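Local coordinates for alpha-ketoglutarate-dependent non-heme iron oxygenase EasH (Aspergillus japonicus, PDB 5M0T), which probably catalyses an iron(II)- and 2-oxoglutarate-dependent oxidative step in the biosynthesis of the ergot alkaloid cycloclavine, at residues 78-88 / 238-247; 106-114 / 257-267. All blocks are in the same frame, centred on the assembly; numbering follows the deposited sequence.

Following the chain from the N terminus, 78-88 comes first, leaving strand 75-77 at one border of the main sheet and entering helix 85-91. Next is 106-114, a loop that runs into strand 112-122, the neighbour of 75-77 in that sheet. Only after the remaining strands of that main sheet have been laid down does 238-247 return to close contact 1, and 257-267 then closes contact 2. The two loops therefore cross rather than nest. Both tie the region after strand 222-231 back onto this border of the core, with centres about 17 Å apart, and Ser240 O probably accepts a hydrogen bond from Trp261 NE1 between them.

Contact 1. Residues 78-88 / 238-247; sequences SSLPLFSKLFR and EASVALPREL
Glu238 reaches across to the turn at Ser79 with a chain that is extended beyond CG (chi2 174°). From CB the side chain runs to CG, which passes Ser79 OG at 4.1 Å, a hydroxyl bonded to Asp275 N of the second subunit. CD brings the carboxylate up to the backbone of Ser79. There OE2 takes a nearly straight but weak hydrogen bond from Ser79 N at 3.3 Å, and it also touches Ser78 CB. Its further partners are Thr116 OG1 and Ser117 N, on strand 112-122. OE1 accepts from a water at 2.6 Å, and this water in turn accepts from Leu80 N, so the carboxylate serves two successive amides, one directly and one through solvent.

Beyond this polar end the contact turns apolar. Pro81 CB meets Leu243 CD2 at 4.0 Å, while Leu82 and Leu247 cross at about a right angle, CD2 against CD2. Leu247 CD1 sits over the centre of one face of the Arg88 guanidinium, 3.7 Å from CZ, and Lys85 CA lies over the rim of the opposite face. In its own plane the guanidinium gives NH1 to Pro81 O at 2.7 Å. One buried carboxylate thus links the turn, by a weak bond and a water, to strand 112-122, and the NH1 bond together with the two covered faces holds the arginine flat against the leucine methyl.

Contact 2. Residues 106-114 / 257-267; sequences GPESGDYWL and KMVGWRTVSAK
Asp111 N donates to Ser265 O at 3.0 Å, a bond of the single beta bridge between Gly110 and Ala266, where strand 264-266 meets the loop leading into strand 112-122 of the cupin-type core. The Asp111 side chain reinforces the pairing: OD2 accepts from Ser265 N at 2.9 Å, from above the carboxylate plane, and forms a salt bridge with Lys257 NZ at 2.8 Å, though its hydrogen-bond geometry is weak. The lysine arrives fully extended, with CG anti to the backbone N (chi1 -172°), and crosses the aspartate at about a right angle. Amide and ammonium group thus share OD2 and join the end of helix 253-258 to the bridge.

Farther along the strand, Leu114 N donates to Met258 O at 2.9 Å. Met258 SD makes a Met-aromatic contact oblique to the Tyr112 ring, 3.7 Å from CE2. The Trp113 indole has Val264 CG2 over one face, toward the rim, and Lys257 O at its edge, in plane. At the other end Lys267 N donates to Ser109 O, and the lysine chain, bent at chi2 and chi3, folds back along the loop.

In the next shell, His98 ND1 holds the Tyr112 hydroxyl, Trp272 packs edge-to-face with Trp113, and Met229 of strand 222-231 touches Tyr112, Leu114 and Met258. Lys267 NZ ends 2.9 Å from Pro107 O, above that carbonyl's plane.

Contact 1. Residues 78-88 / 238-247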
ATOM      1  N   SER A  78      14.351  12.433  -4.746  1.00 55.02           N
ATOM      2  CA  SER A  78      13.082  12.007  -4.178  1.00 53.61           C
ATOM      3  C   SER A  78      13.209  11.864  -2.649  1.00 55.45           C
ATOM      4  O   SER A  78      14.182  12.307  -2.081  1.00 58.92           O
ATOM      5  CB  SER A  78      12.637  10.725  -4.868  1.00 51.96           C
ATOM      6  OG  SER A  78      12.468  10.970  -6.250  1.00 53.51           O
ATOM      7  N   SER A  79      12.217  11.283  -1.982  1.00 58.35           N
ATOM      8  CA  SER A  79      12.168  11.264  -0.508  1.00 61.91           C
ATOM      9  C   SER A  79      12.476  12.670   0.076  1.00 63.70           C
ATOM     10  O   SER A  79      13.386  12.851   0.906  1.00 65.60           O
ATOM     11  CB  SER A  79      13.120  10.184   0.031  1.00 66.87           C
ATOM     12  OG  SER A  79      12.828   8.918  -0.545  1.00 57.98           O
ATOM     13  N   LEU A  80      11.707  13.649  -0.407  1.00 59.46           N
ATOM     14  CA  LEU A  80      11.891  15.074  -0.104  1.00 59.25           C
ATOM     15  C   LEU A  80      11.438  15.506   1.301  1.00 57.45           C
ATOM     16  O   LEU A  80      11.792  16.598   1.728  1.00 56.42           O
ATOM     17  CB  LEU A  80      11.174  15.946  -1.138  1.00 59.55           C
ATOM     18  CG  LEU A  80      11.598  15.817  -2.606  1.00 62.94           C
ATOM     19  CD1 LEU A  80      10.701  16.645  -3.515  1.00 61.31           C
ATOM     20  CD2 LEU A  80      13.044  16.234  -2.780  1.00 67.82           C
ATOM     21  N   PRO A  81      10.660  14.675   2.021  1.00 54.70           N
ATOM     22  CA  PRO A  81      10.543  14.956   3.455  1.00 57.03           C
ATOM     23  C   PRO A  81      11.883  14.955   4.202  1.00 63.01           C
ATOM     24  O   PRO A  81      12.031  15.664   5.212  1.00 65.39           O
ATOM     25  CB  PRO A  81       9.656  13.820   3.953  1.00 54.74           C
ATOM     26  CG  PRO A  81       8.768  13.530   2.803  1.00 52.65           C
ATOM     27  CD  PRO A  81       9.650  13.689   1.590  1.00 52.78           C
ATOM     28  N   LEU A  82      12.848  14.183   3.707  1.00 65.77           N
ATOM     29  CA  LEU A  82      14.171  14.092   4.336  1.00 69.33           C
ATOM     30  C   LEU A  82      15.027  15.343   4.114  1.00 68.30           C
ATOM     31  O   LEU A  82      15.915  15.619   4.909  1.00 72.48           O
ATOM     32  CB  LEU A  82      14.929  12.855   3.820  1.00 73.09           C
ATOM     33  CG  LEU A  82      15.509  11.952   4.915  1.00 81.59           C
ATOM     34  CD1 LEU A  82      16.120  10.729   4.242  1.00 86.22           C
ATOM     35  CD2 LEU A  82      16.522  12.652   5.826  1.00 87.68           C
ATOM     36  N   PHE A  83      14.741  16.102   3.052  1.00 66.98           N
ATOM     37  CA  PHE A  83      15.602  17.201   2.596  1.00 68.96           C
ATOM     38  C   PHE A  83      14.998  18.610   2.691  1.00 66.37           C
ATOM     39  O   PHE A  83      15.739  19.585   2.574  1.00 66.53           O
ATOM     40  CB  PHE A  83      16.050  16.938   1.159  1.00 68.57           C
ATOM     41  CG  PHE A  83      16.658  15.571   0.954  1.00 72.84           C
ATOM     42  CD1 PHE A  83      17.923  15.271   1.452  1.00 74.42           C
ATOM     43  CD2 PHE A  83      15.963  14.570   0.270  1.00 77.69           C
ATOM     44  CE1 PHE A  83      18.494  14.019   1.273  1.00 75.75           C
ATOM     45  CE2 PHE A  83      16.530  13.307   0.092  1.00 77.75           C
ATOM     46  CZ  PHE A  83      17.801  13.037   0.586  1.00 77.65           C
ATOM     47  N   SER A  84      13.685  18.726   2.929  1.00 61.51           N
ATOM     48  CA  SER A  84      12.986  20.019   2.850  1.00 59.94           C
ATOM     49  C   SER A  84      11.980  20.266   3.982  1.00 59.46           C
ATOM     50  O   SER A  84      10.947  19.597   4.076  1.00 55.73           O
ATOM     51  CB  SER A  84      12.264  20.140   1.511  1.00 56.95           C
ATOM     52  OG  SER A  84      11.643  21.404   1.385  1.00 57.78           O
ATOM     53  N   LYS A  85      12.295  21.249   4.821  1.00 62.69           N
ATOM     54  CA  LYS A  85      11.409  21.725   5.879  1.00 64.14           C
ATOM     55  C   LYS A  85      10.132  22.310   5.292  1.00 62.56           C
ATOM     56  O   LYS A  85       9.037  22.069   5.817  1.00 65.92           O
ATOM     57  CB  LYS A  85      12.126  22.773   6.751  1.00 68.74           C
ATOM     58  CG  LYS A  85      11.425  23.114   8.067  1.00 71.06           C
ATOM     59  CD  LYS A  85      12.298  24.027   8.917  1.00 74.87           C
ATOM     60  CE  LYS A  85      11.504  24.681  10.039  1.00 77.81           C
ATOM     61  NZ  LYS A  85      10.684  23.706  10.810  1.00 76.11           N
ATOM     62  N   LEU A  86      10.275  23.056   4.200  1.00 60.70           N
ATOM     63  CA  LEU A  86       9.137  23.627   3.495  1.00 58.81           C
ATOM     64  C   LEU A  86       8.180  22.533   2.976  1.00 56.28           C
ATOM     65  O   LEU A  86       6.959  22.721   2.984  1.00 56.15           O
ATOM     66  CB  LEU A  86       9.625  24.534   2.357  1.00 59.16           C
ATOM     67  CG  LEU A  86       8.570  25.364   1.602  1.00 58.53           C
ATOM     68  CD1 LEU A  86       9.156  26.717   1.176  1.00 59.71           C
ATOM     69  CD2 LEU A  86       7.966  24.618   0.400  1.00 55.72           C
ATOM     70  N   PHE A  87       8.724  21.396   2.546  1.00 53.24           N
ATOM     71  CA  PHE A  87       7.896  20.258   2.138  1.00 50.59           C
ATOM     72  C   PHE A  87       7.120  19.708   3.346  1.00 50.24           C
ATOM     73  O   PHE A  87       5.898  19.593   3.323  1.00 47.45           O
ATOM     74  CB  PHE A  87       8.767  19.156   1.520  1.00 49.96           C
ATOM     75  CG  PHE A  87       7.993  18.073   0.869  1.00 47.89           C
ATOM     76  CD1 PHE A  87       7.481  17.017   1.615  1.00 48.64           C
ATOM     77  CD2 PHE A  87       7.792  18.091  -0.499  1.00 46.85           C
ATOM     78  CE1 PHE A  87       6.742  16.018   1.008  1.00 47.81           C
ATOM     79  CE2 PHE A  87       7.070  17.090  -1.112  1.00 45.47           C
ATOM     80  CZ  PHE A  87       6.536  16.052  -0.363  1.00 46.09           C
ATOM     81  N   ARG A  88       7.865  19.365   4.390  1.00 52.08           N
ATOM     82  CA  ARG A  88       7.300  18.818   5.616  1.00 52.82           C
ATOM     83  C   ARG A  88       6.199  19.684   6.244  1.00 53.34           C
ATOM     84  O   ARG A  88       5.177  19.153   6.625  1.00 51.55           O
ATOM     85  CB  ARG A  88       8.409  18.594   6.645  1.00 55.05           C
ATOM     86  CG  ARG A  88       9.324  17.422   6.324  1.00 54.55           C
ATOM     87  CD  ARG A  88      10.165  17.049   7.537  1.00 56.98           C
ATOM     88  NE  ARG A  88      11.001  18.152   8.018  1.00 59.93           N
ATOM     89  CZ  ARG A  88      12.151  18.554   7.480  1.00 60.74           C
ATOM     90  NH1 ARG A  88      12.650  17.974   6.387  1.00 60.83           N
ATOM     91  NH2 ARG A  88      12.799  19.569   8.040  1.00 63.38           N
ATOM     92  N   GLU A 238       7.563   5.619  -2.216  1.00 44.71           N
ATOM     93  CA  GLU A 238       8.611   6.005  -1.267  1.00 47.57           C
ATOM     94  C   GLU A 238       8.340   5.473   0.128  1.00 46.65           C
ATOM     95  O   GLU A 238       7.269   5.719   0.683  1.00 45.55           O
ATOM     96  CB  GLU A 238       8.728   7.515  -1.211  1.00 52.85           C
ATOM     97  CG  GLU A 238       9.277   8.114  -2.499  1.00 55.35           C
ATOM     98  CD  GLU A 238       9.259   9.624  -2.498  1.00 65.23           C
ATOM     99  OE1 GLU A 238       8.974  10.239  -1.435  1.00 84.86           O
ATOM    100  OE2 GLU A 238       9.512  10.208  -3.578  1.00 62.31           O
ATOM    101  N   ALA A 239       9.316   4.760   0.688  1.00 45.85           N
ATOM    102  CA  ALA A 239       9.166   4.085   1.976  1.00 46.35           C
ATOM    103  C   ALA A 239       9.264   5.051   3.140  1.00 46.43           C
ATOM    104  O   ALA A 239      10.177   5.859   3.206  1.00 47.55           O
ATOM    105  CB  ALA A 239      10.211   2.987   2.135  1.00 48.09           C
ATOM    106  N   SER A 240       8.319   4.944   4.062  1.00 47.34           N
ATOM    107  CA  SER A 240       8.287   5.791   5.256  1.00 47.37           C
ATOM    108  C   SER A 240       9.310   5.365   6.317  1.00 47.94           C
ATOM    109  O   SER A 240       9.681   6.176   7.165  1.00 48.30           O
ATOM    110  CB  SER A 240       6.880   5.809   5.850  1.00 47.14           C
ATOM    111  OG  SER A 240       6.461   4.506   6.193  1.00 46.16           O
ATOM    112  N   VAL A 241       9.780   4.114   6.257  1.00 47.55           N
ATOM    113  CA  VAL A 241      10.874   3.655   7.132  1.00 49.34           C
ATOM    114  C   VAL A 241      12.228   4.336   6.884  1.00 50.17           C
ATOM    115  O   VAL A 241      13.114   4.188   7.703  1.00 52.90           O
ATOM    116  CB  VAL A 241      11.117   2.126   7.069  1.00 50.74           C
ATOM    117  CG1 VAL A 241       9.876   1.362   7.485  1.00 50.86           C
ATOM    118  CG2 VAL A 241      11.610   1.686   5.691  1.00 51.19           C
ATOM    119  N   ALA A 242      12.398   5.051   5.774  1.00 49.36           N
ATOM    120  CA  ALA A 242      13.605   5.860   5.542  1.00 51.67           C
ATOM    121  C   ALA A 242      13.690   7.113   6.426  1.00 52.87           C
ATOM    122  O   ALA A 242      14.776   7.646   6.631  1.00 52.31           O
ATOM    123  CB  ALA A 242      13.704   6.256   4.075  1.00 50.58           C
ATOM    124  N   LEU A 243      12.550   7.577   6.940  1.00 52.78           N
ATOM    125  CA  LEU A 243      12.513   8.776   7.775  1.00 54.02           C
ATOM    126  C   LEU A 243      12.913   8.433   9.200  1.00 54.65           C
ATOM    127  O   LEU A 243      12.371   7.486   9.771  1.00 53.75           O
ATOM    128  CB  LEU A 243      11.109   9.408   7.753  1.00 55.29           C
ATOM    129  CG  LEU A 243      10.527   9.715   6.367  1.00 55.21           C
ATOM    130  CD1 LEU A 243       9.128  10.278   6.464  1.00 52.40           C
ATOM    131  CD2 LEU A 243      11.445  10.665   5.603  1.00 57.21           C
ATOM    132  N   PRO A 244      13.886   9.175   9.769  1.00 57.69           N
ATOM    133  CA  PRO A 244      14.138   8.984  11.199  1.00 60.82           C
ATOM    134  C   PRO A 244      12.967   9.509  12.041  1.00 61.37           C
ATOM    135  O   PRO A 244      12.331  10.499  11.683  1.00 58.05           O
ATOM    136  CB  PRO A 244      15.425   9.788  11.460  1.00 62.50           C
ATOM    137  CG  PRO A 244      15.543  10.748  10.331  1.00 61.04           C
ATOM    138  CD  PRO A 244      14.831  10.139   9.161  1.00 58.29           C
ATOM    139  N   ARG A 245      12.694   8.831  13.148  1.00 65.21           N
ATOM    140  CA  ARG A 245      11.634   9.243  14.064  1.00 66.24           C
ATOM    141  C   ARG A 245      11.790  10.700  14.527  1.00 66.87           C
ATOM    142  O   ARG A 245      10.815  11.455  14.511  1.00 65.22           O
ATOM    143  CB  ARG A 245      11.585   8.298  15.263  1.00 69.64           C
ATOM    144  CG  ARG A 245      10.494   8.643  16.254  1.00 70.76           C
ATOM    145  CD  ARG A 245       9.974   7.426  16.971  1.00 70.73           C
ATOM    146  NE  ARG A 245       9.022   7.843  17.986  1.00 71.06           N
ATOM    147  CZ  ARG A 245       8.282   7.027  18.727  1.00 71.88           C
ATOM    148  NH1 ARG A 245       8.343   5.705  18.581  1.00 71.90           N
ATOM    149  NH2 ARG A 245       7.460   7.553  19.620  1.00 74.40           N
ATOM    150  N   GLU A 246      13.012  11.084  14.908  1.00 68.56           N
ATOM    151  CA  GLU A 246      13.330  12.460  15.343  1.00 71.57           C
ATOM    152  C   GLU A 246      12.800  13.536  14.380  1.00 68.70           C
ATOM    153  O   GLU A 246      12.231  14.535  14.815  1.00 67.01           O
ATOM    154  CB  GLU A 246      14.850  12.599  15.583  1.00 78.66           C
ATOM    155  CG  GLU A 246      15.485  13.998  15.529  1.00 83.70           C
ATOM    156  CD  GLU A 246      16.260  14.275  14.229  1.00 86.32           C
ATOM    157  OE1 GLU A 246      17.362  14.859  14.312  1.00 92.49           O
ATOM    158  OE2 GLU A 246      15.791  13.910  13.123  1.00 80.32           O
ATOM    159  N   LEU A 247      12.969  13.314  13.079  1.00 66.47           N
ATOM    160  CA  LEU A 247      12.489  14.258  12.052  1.00 63.46           C
ATOM    161  C   LEU A 247      10.951  14.250  11.924  1.00 58.68           C
ATOM    162  O   LEU A 247      10.329  15.303  11.821  1.00 55.43           O
ATOM    163  CB  LEU A 247      13.143  13.948  10.700  1.00 61.46           C
ATOM    164  CG  LEU A 247      13.063  14.988   9.586  1.00 61.94           C
ATOM    165  CD1 LEU A 247      13.768  16.282   9.986  1.00 65.07           C
ATOM    166  CD2 LEU A 247      13.643  14.439   8.270  1.00 60.96           C
TER
HETATM  167  O   HOH W   1       9.433  12.767  -1.708  1.00 45.26           O

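Contact 2. Residues 106-114 / 257-267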
ATOM      1  N   GLY A 106     -11.915  10.553  -1.390  1.00 38.35           N
ATOM      2  CA  GLY A 106     -12.962  10.271  -0.423  1.00 39.43           C
ATOM      3  C   GLY A 106     -14.016   9.274  -0.870  1.00 41.51           C
ATOM      4  O   GLY A 106     -14.384   8.391  -0.092  1.00 47.06           O
ATOM      5  N   PRO A 107     -14.534   9.403  -2.106  1.00 43.22           N
ATOM      6  CA  PRO A 107     -15.647   8.518  -2.510  1.00 46.68           C
ATOM      7  C   PRO A 107     -15.327   7.009  -2.574  1.00 47.90           C
ATOM      8  O   PRO A 107     -16.064   6.215  -1.991  1.00 53.79           O
ATOM      9  CB  PRO A 107     -16.042   9.055  -3.886  1.00 45.65           C
ATOM     10  CG  PRO A 107     -15.667  10.496  -3.824  1.00 46.04           C
ATOM     11  CD  PRO A 107     -14.393  10.538  -3.030  1.00 43.44           C
ATOM     12  N   GLU A 108     -14.244   6.631  -3.247  1.00 45.66           N
ATOM     13  CA  GLU A 108     -13.908   5.229  -3.446  1.00 46.82           C
ATOM     14  C   GLU A 108     -12.887   4.691  -2.443  1.00 45.54           C
ATOM     15  O   GLU A 108     -12.926   3.503  -2.133  1.00 44.85           O
ATOM     16  CB  GLU A 108     -13.411   4.985  -4.878  1.00 50.31           C
ATOM     17  CG  GLU A 108     -14.446   5.280  -5.970  1.00 53.24           C
ATOM     18  CD  GLU A 108     -13.830   5.487  -7.360  1.00 56.30           C
ATOM     19  OE1 GLU A 108     -12.905   6.346  -7.529  1.00 48.42           O
ATOM     20  OE2 GLU A 108     -14.310   4.800  -8.296  1.00 54.15           O
ATOM     21  N   SER A 109     -11.998   5.539  -1.922  1.00 43.72           N
ATOM     22  CA  SER A 109     -10.922   5.075  -1.013  1.00 43.68           C
ATOM     23  C   SER A 109     -10.996   5.496   0.457  1.00 43.98           C
ATOM     24  O   SER A 109     -10.583   4.718   1.314  1.00 45.52           O
ATOM     25  CB  SER A 109      -9.572   5.500  -1.563  1.00 41.90           C
ATOM     26  OG  SER A 109      -9.412   4.959  -2.856  1.00 42.20           O
ATOM     27  N   GLY A 110     -11.508   6.699   0.743  1.00 44.09           N
ATOM     28  CA  GLY A 110     -11.414   7.315   2.083  1.00 42.10           C
ATOM     29  C   GLY A 110     -10.139   8.141   2.159  1.00 42.11           C
ATOM     30  O   GLY A 110      -9.990   9.122   1.439  1.00 43.37           O
ATOM     31  N   ASP A 111      -9.189   7.713   2.987  1.00 41.36           N
ATOM     32  CA  ASP A 111      -7.932   8.453   3.179  1.00 40.22           C
ATOM     33  C   ASP A 111      -6.920   8.299   2.021  1.00 38.76           C
ATOM     34  O   ASP A 111      -7.075   7.466   1.130  1.00 37.17           O
ATOM     35  CB  ASP A 111      -7.277   8.072   4.520  1.00 41.57           C
ATOM     36  CG  ASP A 111      -8.015   8.634   5.733  1.00 42.60           C
ATOM     37  OD1 ASP A 111      -8.964   9.434   5.585  1.00 45.43           O
ATOM     38  OD2 ASP A 111      -7.632   8.259   6.860  1.00 44.39           O
ATOM     39  N   TYR A 112      -5.891   9.138   2.084  1.00 36.57           N
ATOM     40  CA  TYR A 112      -4.865   9.261   1.072  1.00 35.59           C
ATOM     41  C   TYR A 112      -3.563   9.603   1.775  1.00 36.19           C
ATOM     42  O   TYR A 112      -3.562   9.968   2.958  1.00 36.95           O
ATOM     43  CB  TYR A 112      -5.209  10.376   0.079  1.00 35.20           C
ATOM     44  CG  TYR A 112      -5.541  11.675   0.777  1.00 35.64           C
ATOM     45  CD1 TYR A 112      -6.827  11.908   1.272  1.00 36.43           C
ATOM     46  CD2 TYR A 112      -4.567  12.637   1.006  1.00 35.73           C
ATOM     47  CE1 TYR A 112      -7.132  13.066   1.947  1.00 37.59           C
ATOM     48  CE2 TYR A 112      -4.871  13.809   1.673  1.00 36.72           C
ATOM     49  CZ  TYR A 112      -6.157  14.022   2.143  1.00 37.85           C
ATOM     50  OH  TYR A 112      -6.489  15.177   2.828  1.00 38.89           O
ATOM     51  N   TRP A 113      -2.463   9.484   1.043  1.00 36.62           N
ATOM     52  CA  TRP A 113      -1.138   9.863   1.538  1.00 37.80           C
ATOM     53  C   TRP A 113      -0.134  10.015   0.387  1.00 38.02           C
ATOM     54  O   TRP A 113      -0.469   9.766  -0.769  1.00 38.33           O
ATOM     55  CB  TRP A 113      -0.643   8.869   2.606  1.00 38.32           C
ATOM     56  CG  TRP A 113      -0.574   7.409   2.215  1.00 38.31           C
ATOM     57  CD1 TRP A 113      -0.748   6.844   0.965  1.00 37.14           C
ATOM     58  CD2 TRP A 113      -0.233   6.330   3.087  1.00 39.09           C
ATOM     59  NE1 TRP A 113      -0.588   5.485   1.033  1.00 36.98           N
ATOM     60  CE2 TRP A 113      -0.261   5.144   2.320  1.00 38.59           C
ATOM     61  CE3 TRP A 113       0.106   6.253   4.443  1.00 40.26           C
ATOM     62  CZ2 TRP A 113       0.018   3.894   2.875  1.00 39.56           C
ATOM     63  CZ3 TRP A 113       0.377   5.010   4.990  1.00 41.16           C
ATOM     64  CH2 TRP A 113       0.325   3.843   4.204  1.00 40.01           C
ATOM     65  N   LEU A 114       1.082  10.442   0.700  1.00 39.08           N
ATOM     66  CA  LEU A 114       2.111  10.664  -0.306  1.00 41.17           C
ATOM     67  C   LEU A 114       2.622   9.329  -0.832  1.00 39.54           C
ATOM     68  O   LEU A 114       2.924   8.437  -0.051  1.00 40.12           O
ATOM     69  CB  LEU A 114       3.269  11.465   0.299  1.00 42.87           C
ATOM     70  CG  LEU A 114       4.424  11.848  -0.633  1.00 44.11           C
ATOM     71  CD1 LEU A 114       4.002  12.919  -1.628  1.00 43.25           C
ATOM     72  CD2 LEU A 114       5.615  12.310   0.195  1.00 46.77           C
ATOM     73  N   LYS A 257       0.830  11.884   8.890  1.00 40.67           N
ATOM     74  CA  LYS A 257      -0.042  10.938   8.226  1.00 38.51           C
ATOM     75  C   LYS A 257       0.248  10.819   6.728  1.00 37.20           C
ATOM     76  O   LYS A 257       0.147   9.726   6.182  1.00 34.47           O
ATOM     77  CB  LYS A 257      -1.490  11.342   8.439  1.00 39.67           C
ATOM     78  CG  LYS A 257      -2.525  10.344   7.959  1.00 39.01           C
ATOM     79  CD  LYS A 257      -3.912  10.818   8.382  1.00 39.95           C
ATOM     80  CE  LYS A 257      -4.994   9.956   7.760  1.00 40.89           C
ATOM     81  NZ  LYS A 257      -6.358  10.522   7.975  1.00 42.62           N
ATOM     82  N   MET A 258       0.589  11.934   6.083  1.00 37.10           N
ATOM     83  CA  MET A 258       0.925  11.942   4.659  1.00 37.30           C
ATOM     84  C   MET A 258       2.207  11.153   4.363  1.00 37.82           C
ATOM     85  O   MET A 258       2.276  10.450   3.368  1.00 35.64           O
ATOM     86  CB  MET A 258       1.108  13.375   4.131  1.00 38.09           C
ATOM     87  CG  MET A 258      -0.122  14.271   4.170  1.00 38.60           C
ATOM     88  SD  MET A 258      -1.537  13.533   3.365  1.00 37.39           S
ATOM     89  CE  MET A 258      -2.394  12.793   4.763  1.00 40.10           C
ATOM     90  N   VAL A 259       3.203  11.276   5.234  1.00 38.36           N
ATOM     91  CA  VAL A 259       4.492  10.630   5.033  1.00 39.11           C
ATOM     92  C   VAL A 259       4.602   9.215   5.632  1.00 40.15           C
ATOM     93  O   VAL A 259       5.705   8.698   5.780  1.00 41.70           O
ATOM     94  CB  VAL A 259       5.659  11.537   5.507  1.00 40.63           C
ATOM     95  CG1 VAL A 259       5.586  12.905   4.833  1.00 40.62           C
ATOM     96  CG2 VAL A 259       5.704  11.690   7.021  1.00 42.35           C
ATOM     97  N   GLY A 260       3.480   8.597   5.993  1.00 39.40           N
ATOM     98  CA  GLY A 260       3.450   7.176   6.333  1.00 39.56           C
ATOM     99  C   GLY A 260       3.805   6.809   7.762  1.00 42.05           C
ATOM    100  O   GLY A 260       4.289   5.704   8.006  1.00 44.64           O
ATOM    101  N   TRP A 261       3.557   7.707   8.718  1.00 43.60           N
ATOM    102  CA  TRP A 261       3.761   7.404  10.140  1.00 44.22           C
ATOM    103  C   TRP A 261       2.479   7.424  11.007  1.00 45.07           C
ATOM    104  O   TRP A 261       2.571   7.356  12.243  1.00 46.92           O
ATOM    105  CB  TRP A 261       4.823   8.339  10.712  1.00 45.98           C
ATOM    106  CG  TRP A 261       6.207   7.876  10.428  1.00 46.56           C
ATOM    107  CD1 TRP A 261       6.872   7.963   9.245  1.00 45.33           C
ATOM    108  CD2 TRP A 261       7.093   7.237  11.341  1.00 47.73           C
ATOM    109  NE1 TRP A 261       8.121   7.428   9.366  1.00 46.97           N
ATOM    110  CE2 TRP A 261       8.291   6.968  10.639  1.00 47.41           C
ATOM    111  CE3 TRP A 261       6.995   6.866  12.686  1.00 48.82           C
ATOM    112  CZ2 TRP A 261       9.387   6.343  11.229  1.00 49.14           C
ATOM    113  CZ3 TRP A 261       8.098   6.241  13.283  1.00 51.09           C
ATOM    114  CH2 TRP A 261       9.280   5.985  12.546  1.00 51.34           C
ATOM    115  N   ARG A 262       1.298   7.480  10.387  1.00 42.60           N
ATOM    116  CA  ARG A 262       0.043   7.313  11.128  1.00 42.79           C
ATOM    117  C   ARG A 262      -0.905   6.374  10.414  1.00 42.09           C
ATOM    118  O   ARG A 262      -0.747   6.068   9.230  1.00 40.95           O
ATOM    119  CB  ARG A 262      -0.655   8.663  11.372  1.00 42.87           C
ATOM    120  CG  ARG A 262      -0.125   9.427  12.568  1.00 45.03           C
ATOM    121  CD  ARG A 262      -0.499  10.899  12.550  1.00 45.20           C
ATOM    122  NE  ARG A 262       0.204  11.636  13.595  1.00 46.73           N
ATOM    123  CZ  ARG A 262      -0.160  11.698  14.878  1.00 48.50           C
ATOM    124  NH1 ARG A 262      -1.233  11.061  15.351  1.00 48.84           N
ATOM    125  NH2 ARG A 262       0.581  12.401  15.711  1.00 50.10           N
ATOM    126  N   THR A 263      -1.908   5.934  11.170  1.00 42.10           N
ATOM    127  CA  THR A 263      -2.931   5.042  10.679  1.00 39.81           C
ATOM    128  C   THR A 263      -3.833   5.803   9.715  1.00 39.16           C
ATOM    129  O   THR A 263      -4.135   6.976   9.920  1.00 38.73           O
ATOM    130  CB  THR A 263      -3.706   4.445  11.863  1.00 40.51           C
ATOM    131  OG1 THR A 263      -2.831   3.571  12.592  1.00 40.60           O
ATOM    132  CG2 THR A 263      -4.982   3.693  11.428  1.00 39.71           C
ATOM    133  N   VAL A 264      -4.233   5.113   8.647  1.00 39.50           N
ATOM    134  CA  VAL A 264      -5.068   5.671   7.581  1.00 39.01           C
ATOM    135  C   VAL A 264      -6.289   4.772   7.456  1.00 39.10           C
ATOM    136  O   VAL A 264      -6.198   3.578   7.704  1.00 40.44           O
ATOM    137  CB  VAL A 264      -4.324   5.791   6.232  1.00 38.63           C
ATOM    138  CG1 VAL A 264      -3.311   6.915   6.275  1.00 38.37           C
ATOM    139  CG2 VAL A 264      -3.637   4.482   5.832  1.00 39.18           C
ATOM    140  N   SER A 265      -7.433   5.360   7.121  1.00 39.56           N
ATOM    141  CA  SER A 265      -8.693   4.616   7.004  1.00 39.03           C
ATOM    142  C   SER A 265      -9.035   4.352   5.538  1.00 37.24           C
ATOM    143  O   SER A 265      -9.202   5.285   4.755  1.00 35.28           O
ATOM    144  CB  SER A 265      -9.852   5.374   7.666  1.00 37.49           C
ATOM    145  OG  SER A 265     -11.025   4.548   7.696  1.00 38.43           O
ATOM    146  N   ALA A 266      -9.130   3.077   5.178  1.00 39.43           N
ATOM    147  CA  ALA A 266      -9.522   2.667   3.831  1.00 38.86           C
ATOM    148  C   ALA A 266     -11.002   2.338   3.888  1.00 38.71           C
ATOM    149  O   ALA A 266     -11.362   1.237   4.298  1.00 37.27           O
ATOM    150  CB  ALA A 266      -8.715   1.451   3.397  1.00 39.04           C
ATOM    151  N   LYS A 267     -11.851   3.303   3.513  1.00 40.50           N
ATOM    152  CA  LYS A 267     -13.328   3.197   3.661  1.00 42.86           C
ATOM    153  C   LYS A 267     -13.753   2.537   4.972  1.00 41.24           C
ATOM    154  O   LYS A 267     -14.501   1.568   4.967  1.00 44.51           O
ATOM    155  CB  LYS A 267     -13.969   2.428   2.495  1.00 46.45           C
ATOM    156  CG  LYS A 267     -13.879   3.078   1.119  1.00 52.33           C
ATOM    157  CD  LYS A 267     -14.506   4.467   0.993  1.00 56.11           C
ATOM    158  CE  LYS A 267     -16.021   4.499   1.126  1.00 60.89           C
ATOM    159  NZ  LYS A 267     -16.474   5.887   0.811  1.00 64.62           N
TER
HETATM  160  O   HOH W   2       3.446   8.012   2.701  1.00 40.88           O